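Local coordinates for protein thymidylate kinase (Ehrlichia chaffeensis, PDB 3LD9) that probably phosphorylates dTMP to dTDP at the expense of ATP, a step shared by the de novo and salvage routes to dTTP, at residues 63-66 with 67-71. Residues are numbered along the deposited sequence; the frame is centred on the assembly and turned at random.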
# COMPACT_ATOMS: atom_id res chain seq x y z
N THR A 63 6.07 4.76 -2.07
CA THR A 63 5.17 3.76 -1.50
C THR A 63 5.16 2.54 -2.43
O THR A 63 5.58 2.65 -3.57
CB THR A 63 3.73 4.31 -1.38
OG1 THR A 63 3.14 4.44 -2.69
CG2 THR A 63 3.77 5.69 -0.67
N LEU A 64 4.73 1.39 -1.92
CA LEU A 64 4.65 0.22 -2.76
C LEU A 64 3.78 0.47 -4.01
O LEU A 64 4.13 0.09 -5.11
CB LEU A 64 4.11 -0.95 -1.98
CG LEU A 64 4.93 -1.48 -0.79
CD1 LEU A 64 4.29 -2.76 -0.26
CD2 LEU A 64 6.43 -1.71 -1.18
N LEU A 65 2.63 1.13 -3.85
CA LEU A 65 1.79 1.44 -5.03
C LEU A 65 2.55 2.30 -6.02
O LEU A 65 2.58 1.97 -7.20
CB LEU A 65 0.48 2.11 -4.64
CG LEU A 65 -0.42 2.62 -5.75
CD1 LEU A 65 -0.87 1.47 -6.69
CD2 LEU A 65 -1.62 3.38 -5.12
N ASN A 66 3.18 3.37 -5.54
CA ASN A 66 3.87 4.30 -6.42
C ASN A 66 5.03 3.66 -7.15
O ASN A 66 5.28 3.99 -8.31
CB ASN A 66 4.39 5.55 -5.69
CG ASN A 66 3.29 6.52 -5.31
OD1 ASN A 66 2.14 6.37 -5.73
ND2 ASN A 66 3.64 7.52 -4.50
N GLU A 67 5.74 2.76 -6.47
CA GLU A 67 6.83 2.04 -7.09
C GLU A 67 6.29 1.14 -8.19
O GLU A 67 6.87 1.09 -9.28
CB GLU A 67 7.63 1.23 -6.06
CG GLU A 67 8.48 2.10 -5.13
CD GLU A 67 9.47 3.00 -5.89
OE1 GLU A 67 9.76 2.72 -7.08
OE2 GLU A 67 9.97 3.99 -5.29
N SER A 68 5.17 0.45 -7.93
CA SER A 68 4.59 -0.41 -8.96
C SER A 68 4.07 0.40 -10.15
O SER A 68 4.24 -0.02 -11.30
CB SER A 68 3.48 -1.30 -8.44
OG SER A 68 3.97 -2.31 -7.58
N VAL A 69 3.41 1.52 -9.88
CA VAL A 69 2.93 2.40 -10.95
C VAL A 69 4.14 2.96 -11.72
O VAL A 69 4.09 3.06 -12.94
CB VAL A 69 2.07 3.56 -10.42
CG1 VAL A 69 1.76 4.61 -11.54
CG2 VAL A 69 0.80 3.04 -9.84
N ARG A 70 5.21 3.34 -11.02
CA ARG A 70 6.43 3.83 -11.69
C ARG A 70 7.00 2.81 -12.70
O ARG A 70 7.45 3.20 -13.79
CB ARG A 70 7.48 4.18 -10.66
CG ARG A 70 8.88 4.53 -11.21
CD ARG A 70 9.93 4.26 -10.17
NE ARG A 70 11.27 4.57 -10.67
CZ ARG A 70 12.04 5.59 -10.28
NH1 ARG A 70 11.65 6.47 -9.35
NH2 ARG A 70 13.23 5.74 -10.84
N ASN A 71 6.96 1.52 -12.36
CA ASN A 71 7.49 0.49 -13.25
C ASN A 71 6.63 0.34 -14.49
O ASN A 71 7.17 0.16 -15.58
CB ASN A 71 7.59 -0.87 -12.55
CG ASN A 71 8.55 -0.85 -11.36
OD1 ASN A 71 9.40 0.02 -11.25
ND2 ASN A 71 8.38 -1.80 -10.45
O HOH W 1 5.42 -2.24 -5.25
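Thr63 and Glu67 meet at the start of helix 64-74, a worked example of how an N-terminal cap opens a helix. Thr63 OG1 accepts from Asn66 N at 3.0 Å, the N-cap bond, while Thr63 O takes the amide of Glu67 at 2.9 Å and begins the i to i+4 pattern. Glu67 CG also rests 3.3 Å from Thr63 O, because chi1 of -72° sets CG beside its own backbone N; in the conformer described, one of two modelled, a further bend at chi2 turns the carboxylate back so that OE2 accepts from Gly62 N in the preceding loop and OE1 forms a salt bridge with Arg58 at the end of strand 54-58. Next, Leu64 O is gripped twice, by Ser68 N at 3.0 Å and by a water that donates to it and also hydrogen-bonds Ser68 OG. Leu65 sends its side chain alongside that of Val69, CD1 touching CG2 at 3.9 Å, an apolar pair that Leu79 and Leu72 of a second subunit help cover. Asn66 O receives Arg70 N. The first two turns of the helix thus largely divide their chemistry: Glu67 and the buried Asn66, whose ND2 is satisfied by Met91 O and Gly61 O, tie the cap to the loop and to helix 81-105, whereas Leu65 and Val69 face a subunit interface, Val69 also reaching Met91.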